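433aa long hypothetical phosphoribosylglycinamide formyl transferase (Pyrococcus horikoshii, PDB 2DWC) is probably a PurT-type member of the ATP-grasp superfamily and holds adenosine-5'-diphosphate in its pocket. Local coordinates at residues V368-V373 with L391-D396; A344-K349 with K403-A408; E147-C152 with D180-W185; G240-S245 with H297-V302; A19-L24 with G42-A47. All coordinates share one frame; numbering follows the deposited sequence.

Five contacts sample the three parts of an ATP-grasp protein. Contacts 1, 2 and 4 meet on one mixed sheet: Ala-392 of contact 1 pairs with Ala-344 of contact 2, whose strand pairs in turn with 241-247 of contact 4. Their centres lie about 10 Å (1 to 2) and 11 Å (2 to 4) apart. Contact 4 comes close to the adenosine-5'-diphosphate, the side chain of Tyr-242 being about 8 Å from it. Contact 3 lies on another sheet, with its centre about 30 Å from that of contact 4, although the side chain of Cys-152 is about 12 Å from the nucleotide. Contact 5 belongs to the Rossmann-like preATP-grasp part, its nearest atoms about 12 Å from contact 4.

Contact 1 of 5, residues V368-V373 with L391-D396; sequences VPNATV and LAWDKD
Asn-370 meets Trp-393 twice, through its backbone and through its side chain. Its carbonyl O accepts the bond from Trp-393 N (3.0 Å), with the donor tilted 25° from the carbonyl plane, and the same oxygen lies 3.4 Å above the indole plane, over the ring centre. CB makes a CH-pi contact with the five-membered ring, 4.0 Å from Asn-370 CB to the Trp-393 centroid. The indole can fold back over this turn because Trp-393 CG stands between its backbone N and carbonyl carbon (chi1 40°). Farther out, ND2 donates to a water that in turn donates to Trp-393 O and Asp-394 OD2, bridging the segments at their more open end. Asp-394 OD1 is engaged separately, accepting from Asp-396 N in an Asx turn.

At Ala-371 the strand proper begins. Its CB rests against Ala-392 CB (3.9 Å) in a non-hydrogen-bonded antiparallel pair, while its backbone N adjoins the same indole face. Thr-372 then forms the hydrogen-bonded pair with Leu-391: Thr-372 N gives to Leu-391 O at 2.9 Å, and Leu-391 N returns a nearly straight bond to Thr-372 O (176° at the hydrogen). Thr-372 CG2 touches the indole at CH2.

In this PurT C-terminal region strand 343-349 continues the sheet beyond Ala-392, helix 303-306 packs on Leu-391 and Trp-393, and Pro-308 of the second subunit also packs on Trp-393.

Contact 2 of 5, residues A344-K349 with K403-A408; sequences ATHVIK and KAEMVA
In the PurT C-terminal region, where helix 397-409 covers the sheet, strand 344-349 and helix 403-408 run in nearly the same direction, their axes 23° apart and 6.7 Å apart at closest approach. So near an approach rests on small residues: the helix presents Ala-404 and Ala-408 to the strand. Ala-404 CB lies against Ala-344 CB (4.2 Å) and the backbone carbonyl of Ala-344, while Ala-408 CB fits against His-346 ND1, the carbonyl of Val-347 and Ile-348 CG1.

The large ring of His-346, its CG anti to the backbone N (chi1 -167°), stands beside the helix. His-346 CB reaches Ala-404 O at 3.5 Å. One flank of the imidazole, at CD2, meets CB and CG of Glu-405; the extended glutamate chain passes obliquely, its carboxylate plane 25° from the ring plane. The other flank is pinned to its own strand: His-346 ND1 donates to Val-347 O at 3.0 Å, using a carbonyl lone pair. Rings of His-243 and His-409 also meet the imidazole, the latter edge-to-face.

At the far end, NE2 and Glu-405 OE2 are 4.5 Å apart and share a water, 2.8 Å from His-346 NE2. With ND1 bonded to Val-347 O and NE2 to the water, the rotation of the ring is fixed, and the nearby carboxylate would probably favour a positive imidazole, though its charge is not seen.

Contact 3 of 5, residues E147-C152 with D180-W185; sequences ELYEAC and DIPKAW
Ile-181 presses its CG2 methyl onto the centre of the Tyr-149 ring, 3.5 Å above the plane and only 2° off the normal, a clear CH-pi contact. Its other branch, running through CG1, carries CD1 past the rim of the ring to Tyr-149 CD2 (3.4 Å) and on to Cys-152 CB (3.7 Å). This division of labour follows from chi1 of -68°, which sets CG1 beside the backbone N and CG2 anti to it. The CG2 methyl is shared, since Leu-148 CD1 also touches Ile-181 CG2, at 3.6 Å, the two side chains overlapping antiparallel, each running past the other. At the phenol end, Tyr-149 OH comes to 3.7 Å from Pro-182 CD. Leu-148 CD1 reaches Trp-185 CB as well, and its CG lies obliquely against the indole at CE3.

The two helices, 124° apart in direction and 10.2 Å between axes, pack on the small antiparallel sheet of the ATP-grasp region, joined mainly by apolar side chains; no hydrogen bond crosses between the segments.

Beneath them, Thr-161 of strand 159-163 touches Leu-148, Cys-152 and Ala-184, and Val-201 of strand 199-203 supports Leu-148 and Cys-152. Tyr-157 backs Ile-181 and Cys-152. Outside the packing, Glu-147 OE2 accepts from Thr-143 N and Asp-180 OD1 from Lys-176 N.

Contact 4 of 5, residues G240-S245 with H297-V302; sequences GDYHAS and HDTGMV
Tyr-242 lays one ring face against the 3-10 turn, with Thr-299 CA 4.2 Å above the plane over its centre and Thr-299 CG2 on the same side. Obliquely off the rim at CD2, on that side too, lies the Asp-298 carboxylate, 3.4 Å from Tyr-242 CD2 to Asp-298 CG, its plane 48° from that of the ring. At the edge, the backbone of Ala-244 and Ser-245 lies in plane, and Met-301 CE, its chain bent at chi3, approaches the phenol oxygen. The carboxylate is paired with Arg-386, which also takes Asp-241. In this ATP-grasp region Tyr-242 touches Gln-237, a residue of the adenosine-5'-diphosphate pocket.

Ser-245 supplies the hydrogen bond of the contact: OG donates to Thr-299 O at 2.8 Å, in the carbonyl plane and on a lone pair.

Next door, strand 343-349 pairs with 241-247, and Thr-345 OG1 bonds both Ser-245 OG and Tyr-242 OH; Ile-389 of strand 386-393 packs on Tyr-242 and Met-301, and helix 303-306 follows directly.

Contact 5 of 5, residues A19-L24 with G42-A47; sequences AQKILL and GVEVVA
Lys-21 and Glu-44 both hold CG anti to the backbone N (chi1 -177° and -168°), which sends the two chains out from the sheet as neighbours in the same direction. Lys-21 bends at chi3, and its NZ stays 4.3 Å from Glu-44 OE1, beyond a salt bridge; a water links the two, while their salt bridges go to Glu-81 and Arg-62 respectively. On the same face Leu-23 CD1 presses tightly on Val-46 CG1 (3.5 Å).

The opposite face is aliphatic: Ile-22 CG1 lies 4.0 Å from Val-45 CG2. Leu-24 CD1 meets the other methyl of that valine, CG1. Four backbone bonds, among them Leu-24 N to Val-46 O at 2.8 Å, join the parallel strands.

With helix 29-40 between them the strands form a right-handed beta-alpha-beta crossover, as in Rossmann folds. That helix, closed at Gly-42 by a Schellman motif, packs over Ile-22 and Val-45, while strands 85-88 and 62-65 extend the sheet on either side.

Contact 1 of 5, residues V368-V373 with L391-D396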
# COMPACT_ATOMS: atom_id res chain seq x y z
N VAL B 368 -9.31 -11.85 13.19
CA VAL B 368 -8.73 -13.05 12.56
C VAL B 368 -7.28 -12.77 12.17
O VAL B 368 -6.96 -11.83 11.40
CB VAL B 368 -9.54 -13.45 11.30
CG1 VAL B 368 -8.89 -14.67 10.59
CG2 VAL B 368 -11.00 -13.74 11.70
N PRO B 369 -6.34 -13.56 12.69
CA PRO B 369 -4.92 -13.32 12.36
C PRO B 369 -4.56 -13.67 10.92
O PRO B 369 -5.20 -14.55 10.29
CB PRO B 369 -4.16 -14.19 13.38
CG PRO B 369 -5.11 -15.29 13.68
CD PRO B 369 -6.48 -14.62 13.73
N ASN B 370 -3.56 -12.96 10.41
CA ASN B 370 -3.04 -13.17 9.06
C ASN B 370 -4.09 -12.91 7.98
O ASN B 370 -4.17 -13.63 6.99
CB ASN B 370 -2.53 -14.61 8.89
CG ASN B 370 -1.47 -14.97 9.93
OD1 ASN B 370 -0.73 -14.12 10.41
ND2 ASN B 370 -1.37 -16.26 10.26
N ALA B 371 -4.94 -11.92 8.22
CA ALA B 371 -5.92 -11.52 7.22
C ALA B 371 -6.25 -10.06 7.47
O ALA B 371 -5.92 -9.49 8.51
CB ALA B 371 -7.17 -12.34 7.36
N THR B 372 -6.89 -9.45 6.48
CA THR B 372 -7.37 -8.09 6.67
C THR B 372 -8.40 -7.84 5.59
O THR B 372 -8.74 -8.77 4.85
CB THR B 372 -6.25 -7.00 6.64
OG1 THR B 372 -6.82 -5.76 7.10
CG2 THR B 372 -5.66 -6.82 5.23
N VAL B 373 -8.96 -6.63 5.51
CA VAL B 373 -9.90 -6.37 4.44
C VAL B 373 -9.52 -5.05 3.75
O VAL B 373 -8.79 -4.22 4.32
CB VAL B 373 -11.38 -6.20 4.96
CG1 VAL B 373 -11.87 -7.51 5.66
CG2 VAL B 373 -11.46 -5.02 5.89
N LEU B 391 -8.52 -10.41 2.43
CA LEU B 391 -7.20 -10.92 1.99
C LEU B 391 -6.66 -11.75 3.14
O LEU B 391 -6.78 -11.34 4.29
CB LEU B 391 -6.20 -9.77 1.83
CG LEU B 391 -5.99 -9.05 0.51
CD1 LEU B 391 -5.02 -7.87 0.74
CD2 LEU B 391 -5.40 -10.02 -0.50
N ALA B 392 -6.05 -12.90 2.86
CA ALA B 392 -5.50 -13.70 3.94
C ALA B 392 -4.25 -14.39 3.42
O ALA B 392 -4.18 -14.72 2.23
CB ALA B 392 -6.52 -14.76 4.40
N TRP B 393 -3.27 -14.63 4.29
CA TRP B 393 -2.04 -15.31 3.84
C TRP B 393 -1.68 -16.44 4.81
O TRP B 393 -2.04 -16.39 6.00
CB TRP B 393 -0.88 -14.33 3.76
CG TRP B 393 -0.84 -13.31 4.94
CD1 TRP B 393 -0.09 -13.41 6.08
CD2 TRP B 393 -1.65 -12.12 5.10
NE1 TRP B 393 -0.39 -12.37 6.95
CE2 TRP B 393 -1.34 -11.57 6.37
CE3 TRP B 393 -2.62 -11.48 4.31
CZ2 TRP B 393 -1.95 -10.40 6.86
CZ3 TRP B 393 -3.24 -10.31 4.80
CH2 TRP B 393 -2.90 -9.78 6.07
N ASP B 394 -0.92 -17.40 4.32
CA ASP B 394 -0.50 -18.53 5.17
C ASP B 394 0.50 -19.34 4.39
O ASP B 394 0.55 -19.29 3.18
CB ASP B 394 -1.70 -19.42 5.50
CG ASP B 394 -1.40 -20.40 6.63
OD1 ASP B 394 -0.98 -21.54 6.36
OD2 ASP B 394 -1.57 -19.99 7.79
N LYS B 395 1.33 -20.10 5.10
CA LYS B 395 2.28 -20.98 4.44
C LYS B 395 1.54 -22.00 3.60
O LYS B 395 2.09 -22.55 2.63
CB LYS B 395 3.14 -21.68 5.50
CG LYS B 395 4.17 -20.77 6.09
CD LYS B 395 5.01 -21.46 7.16
CE LYS B 395 6.14 -20.53 7.65
NZ LYS B 395 5.62 -19.23 8.18
N ASP B 396 0.30 -22.29 3.98
CA ASP B 396 -0.52 -23.26 3.26
C ASP B 396 -1.61 -22.49 2.53
O ASP B 396 -2.50 -21.90 3.18
CB ASP B 396 -1.15 -24.24 4.28
CG ASP B 396 -1.97 -25.36 3.65
OD1 ASP B 396 -2.15 -26.39 4.33
OD2 ASP B 396 -2.44 -25.26 2.51
O HOH W 1 -3.08 -17.87 8.12

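Contact 2 of 5, residues A344-K349 with K403-A408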
# COMPACT_ATOMS: atom_id res chain seq x y z
N ALA B 344 -4.71 -15.57 -0.46
CA ALA B 344 -5.98 -15.72 -1.15
C ALA B 344 -6.85 -14.52 -0.89
O ALA B 344 -6.61 -13.77 0.07
CB ALA B 344 -6.72 -16.97 -0.61
N THR B 345 -7.87 -14.36 -1.72
CA THR B 345 -8.85 -13.28 -1.55
C THR B 345 -10.24 -13.87 -1.64
O THR B 345 -10.43 -14.98 -2.16
CB THR B 345 -8.79 -12.22 -2.67
OG1 THR B 345 -9.28 -12.80 -3.90
CG2 THR B 345 -7.39 -11.68 -2.86
N HIS B 346 -11.22 -13.17 -1.08
CA HIS B 346 -12.61 -13.53 -1.25
C HIS B 346 -13.35 -12.19 -1.36
O HIS B 346 -13.11 -11.27 -0.57
CB HIS B 346 -13.14 -14.35 -0.07
CG HIS B 346 -14.46 -14.99 -0.37
ND1 HIS B 346 -15.63 -14.27 -0.47
CD2 HIS B 346 -14.77 -16.28 -0.70
CE1 HIS B 346 -16.61 -15.08 -0.85
NE2 HIS B 346 -16.12 -16.29 -1.00
N VAL B 347 -14.21 -12.06 -2.37
CA VAL B 347 -14.94 -10.81 -2.54
C VAL B 347 -15.96 -10.52 -1.46
O VAL B 347 -16.40 -11.42 -0.73
CB VAL B 347 -15.68 -10.79 -3.92
CG1 VAL B 347 -14.66 -11.06 -5.03
CG2 VAL B 347 -16.81 -11.85 -3.95
N ILE B 348 -16.27 -9.23 -1.32
CA ILE B 348 -17.30 -8.74 -0.39
C ILE B 348 -18.24 -8.04 -1.36
O ILE B 348 -17.92 -6.97 -1.91
CB ILE B 348 -16.72 -7.75 0.63
CG1 ILE B 348 -15.69 -8.49 1.54
CG2 ILE B 348 -17.84 -7.19 1.48
CD1 ILE B 348 -14.88 -7.53 2.44
N LYS B 349 -19.38 -8.68 -1.63
CA LYS B 349 -20.33 -8.14 -2.62
C LYS B 349 -21.62 -7.68 -2.01
O LYS B 349 -22.10 -8.27 -1.05
CB LYS B 349 -20.66 -9.19 -3.69
CG LYS B 349 -19.46 -9.83 -4.35
CD LYS B 349 -19.81 -10.36 -5.73
CE LYS B 349 -21.13 -11.13 -5.71
NZ LYS B 349 -21.63 -11.36 -7.10
N LYS B 403 -9.50 -19.12 5.04
CA LYS B 403 -9.54 -17.95 5.91
C LYS B 403 -10.12 -16.68 5.25
O LYS B 403 -10.91 -15.96 5.90
CB LYS B 403 -8.16 -17.67 6.43
CG LYS B 403 -8.08 -16.54 7.39
CD LYS B 403 -6.71 -16.53 8.01
CE LYS B 403 -6.61 -17.55 9.15
NZ LYS B 403 -5.35 -17.37 9.92
N ALA B 404 -9.72 -16.41 4.01
CA ALA B 404 -10.27 -15.25 3.29
C ALA B 404 -11.78 -15.41 3.18
O ALA B 404 -12.54 -14.47 3.36
CB ALA B 404 -9.63 -15.12 1.87
N GLU B 405 -12.23 -16.62 2.84
CA GLU B 405 -13.67 -16.85 2.77
C GLU B 405 -14.36 -16.61 4.10
O GLU B 405 -15.43 -15.96 4.16
CB GLU B 405 -13.95 -18.29 2.32
CG GLU B 405 -15.41 -18.59 2.16
CD GLU B 405 -15.63 -20.04 1.74
OE1 GLU B 405 -14.84 -20.91 2.19
OE2 GLU B 405 -16.58 -20.30 0.98
N MET B 406 -13.79 -17.12 5.20
CA MET B 406 -14.38 -16.93 6.50
C MET B 406 -14.47 -15.45 6.88
O MET B 406 -15.48 -15.00 7.39
CB MET B 406 -13.59 -17.72 7.55
CG MET B 406 -13.97 -17.38 8.97
SD MET B 406 -13.05 -18.36 10.19
CE MET B 406 -11.41 -17.47 10.29
N VAL B 407 -13.39 -14.69 6.65
CA VAL B 407 -13.38 -13.25 6.95
C VAL B 407 -14.45 -12.51 6.12
O VAL B 407 -15.22 -11.70 6.64
CB VAL B 407 -11.96 -12.64 6.69
CG1 VAL B 407 -12.01 -11.08 6.81
CG2 VAL B 407 -10.98 -13.19 7.74
N ALA B 408 -14.53 -12.81 4.83
CA ALA B 408 -15.54 -12.14 4.01
C ALA B 408 -16.94 -12.43 4.53
O ALA B 408 -17.79 -11.54 4.58
CB ALA B 408 -15.43 -12.56 2.55
O HOH W 2 -18.06 -18.37 -0.87

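Contact 3 of 5, residues E147-C152 with D180-W185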
# COMPACT_ATOMS: atom_id res chain seq x y z
N GLU B 147 -26.93 -21.57 -38.44
CA GLU B 147 -25.54 -21.90 -38.24
C GLU B 147 -25.31 -22.32 -36.79
O GLU B 147 -24.50 -23.20 -36.51
CB GLU B 147 -24.66 -20.70 -38.59
CG GLU B 147 -24.56 -20.45 -40.07
CD GLU B 147 -23.58 -19.34 -40.38
OE1 GLU B 147 -23.28 -19.14 -41.58
OE2 GLU B 147 -23.11 -18.68 -39.43
N LEU B 148 -26.06 -21.70 -35.88
CA LEU B 148 -25.93 -22.04 -34.46
C LEU B 148 -26.30 -23.52 -34.24
O LEU B 148 -25.59 -24.25 -33.54
CB LEU B 148 -26.83 -21.14 -33.61
CG LEU B 148 -26.39 -20.76 -32.19
CD1 LEU B 148 -27.58 -20.89 -31.29
CD2 LEU B 148 -25.24 -21.63 -31.70
N TYR B 149 -27.41 -23.97 -34.86
CA TYR B 149 -27.82 -25.37 -34.72
C TYR B 149 -26.75 -26.31 -35.21
O TYR B 149 -26.38 -27.27 -34.53
CB TYR B 149 -29.11 -25.65 -35.49
CG TYR B 149 -30.36 -25.47 -34.70
CD1 TYR B 149 -31.15 -24.32 -34.84
CD2 TYR B 149 -30.77 -26.45 -33.78
CE1 TYR B 149 -32.32 -24.15 -34.10
CE2 TYR B 149 -31.94 -26.28 -33.03
CZ TYR B 149 -32.70 -25.14 -33.20
OH TYR B 149 -33.85 -24.96 -32.46
N GLU B 150 -26.23 -26.04 -36.41
CA GLU B 150 -25.21 -26.91 -36.98
C GLU B 150 -23.93 -26.88 -36.14
O GLU B 150 -23.29 -27.91 -35.93
CB GLU B 150 -24.91 -26.50 -38.43
CG GLU B 150 -23.91 -27.42 -39.14
CD GLU B 150 -23.75 -27.10 -40.63
OE1 GLU B 150 -24.24 -26.04 -41.10
OE2 GLU B 150 -23.12 -27.92 -41.34
N ALA B 151 -23.58 -25.69 -35.64
CA ALA B 151 -22.37 -25.55 -34.83
C ALA B 151 -22.49 -26.34 -33.52
O ALA B 151 -21.59 -27.11 -33.18
CB ALA B 151 -22.12 -24.06 -34.54
N CYS B 152 -23.58 -26.15 -32.79
CA CYS B 152 -23.75 -26.89 -31.53
C CYS B 152 -23.72 -28.40 -31.77
O CYS B 152 -23.12 -29.14 -30.98
CB CYS B 152 -25.05 -26.49 -30.85
SG CYS B 152 -25.05 -24.80 -30.16
N ASP B 180 -31.83 -26.34 -26.00
CA ASP B 180 -31.28 -25.12 -25.43
C ASP B 180 -30.81 -24.16 -26.51
O ASP B 180 -30.55 -22.99 -26.23
CB ASP B 180 -30.11 -25.45 -24.50
CG ASP B 180 -30.56 -26.10 -23.20
OD1 ASP B 180 -29.76 -26.87 -22.62
OD2 ASP B 180 -31.70 -25.83 -22.76
N ILE B 181 -30.69 -24.64 -27.74
CA ILE B 181 -30.20 -23.80 -28.83
C ILE B 181 -31.03 -22.53 -29.03
O ILE B 181 -30.48 -21.43 -29.14
CB ILE B 181 -30.06 -24.62 -30.13
CG1 ILE B 181 -28.93 -25.64 -29.95
CG2 ILE B 181 -29.79 -23.70 -31.33
CD1 ILE B 181 -28.72 -26.60 -31.10
N PRO B 182 -32.37 -22.65 -29.06
CA PRO B 182 -33.14 -21.41 -29.25
C PRO B 182 -32.92 -20.41 -28.09
O PRO B 182 -32.85 -19.20 -28.30
CB PRO B 182 -34.58 -21.91 -29.36
CG PRO B 182 -34.56 -23.21 -28.58
CD PRO B 182 -33.26 -23.82 -28.99
N LYS B 183 -32.79 -20.93 -26.88
CA LYS B 183 -32.57 -20.10 -25.70
C LYS B 183 -31.22 -19.36 -25.83
O LYS B 183 -31.10 -18.19 -25.48
CB LYS B 183 -32.55 -20.98 -24.44
CG LYS B 183 -33.68 -22.01 -24.37
CD LYS B 183 -34.82 -21.55 -23.47
CE LYS B 183 -34.38 -21.50 -22.01
NZ LYS B 183 -35.48 -21.03 -21.12
N ALA B 184 -30.21 -20.06 -26.34
CA ALA B 184 -28.88 -19.48 -26.50
C ALA B 184 -28.84 -18.40 -27.58
O ALA B 184 -28.10 -17.42 -27.46
CB ALA B 184 -27.88 -20.58 -26.84
N TRP B 185 -29.63 -18.58 -28.63
CA TRP B 185 -29.68 -17.61 -29.71
C TRP B 185 -30.22 -16.31 -29.16
O TRP B 185 -29.88 -15.23 -29.65
CB TRP B 185 -30.56 -18.14 -30.86
CG TRP B 185 -30.68 -17.17 -31.99
CD1 TRP B 185 -31.79 -16.45 -32.33
CD2 TRP B 185 -29.65 -16.77 -32.90
NE1 TRP B 185 -31.52 -15.63 -33.40
CE2 TRP B 185 -30.21 -15.80 -33.77
CE3 TRP B 185 -28.31 -17.13 -33.07
CZ2 TRP B 185 -29.47 -15.19 -34.79
CZ3 TRP B 185 -27.57 -16.51 -34.08
CH2 TRP B 185 -28.16 -15.56 -34.93

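Contact 4 of 5, residues G240-S245 with H297-V302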
# COMPACT_ATOMS: atom_id res chain seq x y z
N GLY B 240 -20.02 -15.45 -14.26
CA GLY B 240 -19.28 -14.33 -14.80
C GLY B 240 -18.51 -13.45 -13.83
O GLY B 240 -17.81 -12.54 -14.26
N ASP B 241 -18.64 -13.69 -12.53
CA ASP B 241 -17.91 -12.88 -11.56
C ASP B 241 -17.02 -13.74 -10.66
O ASP B 241 -17.43 -14.79 -10.14
CB ASP B 241 -18.89 -12.05 -10.71
CG ASP B 241 -18.17 -11.03 -9.81
OD1 ASP B 241 -17.62 -11.43 -8.74
OD2 ASP B 241 -18.16 -9.82 -10.17
N TYR B 242 -15.76 -13.32 -10.52
CA TYR B 242 -14.86 -14.10 -9.69
C TYR B 242 -15.32 -13.87 -8.25
O TYR B 242 -15.90 -12.83 -7.89
CB TYR B 242 -13.39 -13.70 -9.97
CG TYR B 242 -12.68 -12.98 -8.85
CD1 TYR B 242 -11.95 -13.68 -7.88
CD2 TYR B 242 -12.78 -11.60 -8.74
CE1 TYR B 242 -11.34 -13.00 -6.83
CE2 TYR B 242 -12.18 -10.92 -7.68
CZ TYR B 242 -11.47 -11.63 -6.73
OH TYR B 242 -10.90 -10.96 -5.68
N HIS B 243 -15.12 -14.89 -7.44
CA HIS B 243 -15.55 -14.87 -6.05
C HIS B 243 -14.35 -15.00 -5.13
O HIS B 243 -14.35 -14.44 -4.04
CB HIS B 243 -16.52 -16.04 -5.80
CG HIS B 243 -17.73 -15.65 -5.00
ND1 HIS B 243 -18.12 -16.33 -3.86
CD2 HIS B 243 -18.60 -14.62 -5.14
CE1 HIS B 243 -19.18 -15.73 -3.33
NE2 HIS B 243 -19.49 -14.69 -4.09
N ALA B 244 -13.35 -15.77 -5.56
CA ALA B 244 -12.15 -16.01 -4.75
C ALA B 244 -10.97 -16.31 -5.66
O ALA B 244 -11.18 -16.85 -6.75
CB ALA B 244 -12.37 -17.23 -3.80
N SER B 245 -9.75 -15.97 -5.23
CA SER B 245 -8.55 -16.28 -6.02
C SER B 245 -7.44 -16.57 -5.04
O SER B 245 -7.54 -16.25 -3.84
CB SER B 245 -8.15 -15.12 -6.94
OG SER B 245 -7.83 -13.98 -6.15
N HIS B 297 -6.03 -7.66 -13.58
CA HIS B 297 -7.29 -8.36 -13.55
C HIS B 297 -7.72 -8.57 -12.09
O HIS B 297 -6.85 -8.72 -11.20
CB HIS B 297 -7.06 -9.72 -14.23
CG HIS B 297 -8.32 -10.48 -14.52
ND1 HIS B 297 -9.30 -10.00 -15.36
CD2 HIS B 297 -8.75 -11.69 -14.09
CE1 HIS B 297 -10.28 -10.88 -15.45
NE2 HIS B 297 -9.97 -11.92 -14.69
N ASP B 298 -9.02 -8.65 -11.84
CA ASP B 298 -9.45 -8.80 -10.46
C ASP B 298 -8.90 -9.99 -9.68
O ASP B 298 -8.58 -9.84 -8.50
CB ASP B 298 -10.99 -8.73 -10.36
CG ASP B 298 -11.71 -9.69 -11.30
OD1 ASP B 298 -12.94 -9.50 -11.49
OD2 ASP B 298 -11.08 -10.63 -11.84
N THR B 299 -8.71 -11.13 -10.33
CA THR B 299 -8.20 -12.31 -9.62
C THR B 299 -6.81 -12.03 -9.08
O THR B 299 -6.40 -12.59 -8.06
CB THR B 299 -8.14 -13.52 -10.56
OG1 THR B 299 -7.26 -13.22 -11.64
CG2 THR B 299 -9.58 -13.81 -11.12
N GLY B 300 -6.12 -11.11 -9.75
CA GLY B 300 -4.77 -10.72 -9.34
C GLY B 300 -4.71 -9.90 -8.07
O GLY B 300 -3.62 -9.60 -7.61
N MET B 301 -5.85 -9.54 -7.48
CA MET B 301 -5.79 -8.79 -6.22
C MET B 301 -5.11 -9.60 -5.14
O MET B 301 -4.60 -9.06 -4.18
CB MET B 301 -7.18 -8.32 -5.75
CG MET B 301 -7.63 -7.03 -6.50
SD MET B 301 -9.18 -6.38 -5.79
CE MET B 301 -10.41 -7.35 -6.65
N VAL B 302 -5.07 -10.92 -5.30
CA VAL B 302 -4.34 -11.73 -4.30
C VAL B 302 -2.88 -11.26 -4.14
O VAL B 302 -2.29 -11.34 -3.05
CB VAL B 302 -4.39 -13.22 -4.67
CG1 VAL B 302 -3.67 -13.48 -6.00
CG2 VAL B 302 -3.74 -14.05 -3.54

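Contact 5 of 5, residues A19-L24 with G42-A47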
# COMPACT_ATOMS: atom_id res chain seq x y z
N ALA B 19 7.00 16.49 -12.63
CA ALA B 19 6.19 15.28 -12.53
C ALA B 19 6.00 14.40 -13.74
O ALA B 19 5.88 14.92 -14.88
CB ALA B 19 4.76 15.67 -12.04
N GLN B 20 5.95 13.08 -13.50
CA GLN B 20 5.50 12.13 -14.52
C GLN B 20 3.99 12.04 -14.18
O GLN B 20 3.60 12.32 -13.05
CB GLN B 20 6.12 10.77 -14.37
CG GLN B 20 7.40 10.70 -15.22
CD GLN B 20 8.47 11.58 -14.60
OE1 GLN B 20 8.68 11.52 -13.40
NE2 GLN B 20 9.09 12.44 -15.41
N LYS B 21 3.16 11.60 -15.12
CA LYS B 21 1.70 11.59 -14.87
C LYS B 21 1.03 10.40 -15.57
O LYS B 21 1.35 10.08 -16.73
CB LYS B 21 1.10 12.90 -15.45
CG LYS B 21 -0.43 13.05 -15.18
CD LYS B 21 -0.96 14.25 -16.01
CE LYS B 21 -0.34 15.53 -15.49
NZ LYS B 21 -0.82 16.72 -16.29
N ILE B 22 0.18 9.70 -14.84
CA ILE B 22 -0.58 8.62 -15.49
C ILE B 22 -2.03 9.04 -15.56
O ILE B 22 -2.49 9.81 -14.70
CB ILE B 22 -0.50 7.29 -14.72
CG1 ILE B 22 -1.04 7.44 -13.28
CG2 ILE B 22 0.98 6.81 -14.75
CD1 ILE B 22 -1.05 6.08 -12.52
N LEU B 23 -2.76 8.55 -16.58
CA LEU B 23 -4.16 8.87 -16.76
C LEU B 23 -4.89 7.52 -16.71
O LEU B 23 -4.71 6.67 -17.59
CB LEU B 23 -4.38 9.54 -18.14
CG LEU B 23 -5.83 9.93 -18.39
CD1 LEU B 23 -6.30 11.03 -17.41
CD2 LEU B 23 -5.96 10.42 -19.84
N LEU B 24 -5.66 7.32 -15.63
CA LEU B 24 -6.42 6.08 -15.46
C LEU B 24 -7.79 6.21 -16.14
O LEU B 24 -8.56 7.09 -15.79
CB LEU B 24 -6.65 5.82 -13.96
CG LEU B 24 -5.33 5.61 -13.19
CD1 LEU B 24 -5.66 5.48 -11.71
CD2 LEU B 24 -4.65 4.29 -13.63
N GLY B 42 5.67 9.10 -5.93
CA GLY B 42 5.62 10.50 -6.27
C GLY B 42 5.19 10.78 -7.71
O GLY B 42 5.55 11.82 -8.27
N VAL B 43 4.43 9.86 -8.31
CA VAL B 43 3.94 10.01 -9.68
C VAL B 43 2.53 10.63 -9.63
O VAL B 43 1.70 10.24 -8.81
CB VAL B 43 3.92 8.67 -10.40
CG1 VAL B 43 3.21 8.80 -11.78
CG2 VAL B 43 5.42 8.23 -10.64
N GLU B 44 2.29 11.60 -10.52
CA GLU B 44 1.02 12.32 -10.52
C GLU B 44 -0.05 11.44 -11.16
O GLU B 44 0.17 10.83 -12.19
CB GLU B 44 1.20 13.63 -11.31
CG GLU B 44 -0.00 14.61 -11.12
CD GLU B 44 0.36 16.06 -11.43
OE1 GLU B 44 -0.48 16.76 -12.03
OE2 GLU B 44 1.47 16.52 -11.04
N VAL B 45 -1.25 11.43 -10.56
CA VAL B 45 -2.34 10.57 -11.05
C VAL B 45 -3.61 11.34 -11.39
O VAL B 45 -4.09 12.12 -10.56
CB VAL B 45 -2.78 9.55 -9.95
CG1 VAL B 45 -3.87 8.61 -10.49
CG2 VAL B 45 -1.57 8.73 -9.52
N VAL B 46 -4.13 11.12 -12.59
CA VAL B 46 -5.39 11.74 -12.97
C VAL B 46 -6.29 10.52 -13.24
O VAL B 46 -5.93 9.62 -13.99
CB VAL B 46 -5.24 12.58 -14.22
CG1 VAL B 46 -6.60 13.13 -14.63
CG2 VAL B 46 -4.32 13.72 -13.91
N ALA B 47 -7.46 10.51 -12.59
CA ALA B 47 -8.38 9.38 -12.68
C ALA B 47 -9.66 9.78 -13.37
O ALA B 47 -10.28 10.77 -12.99
CB ALA B 47 -8.70 8.90 -11.23
O HOH W 3 6.57 11.97 -10.94
O HOH W 4 0.41 18.43 -14.54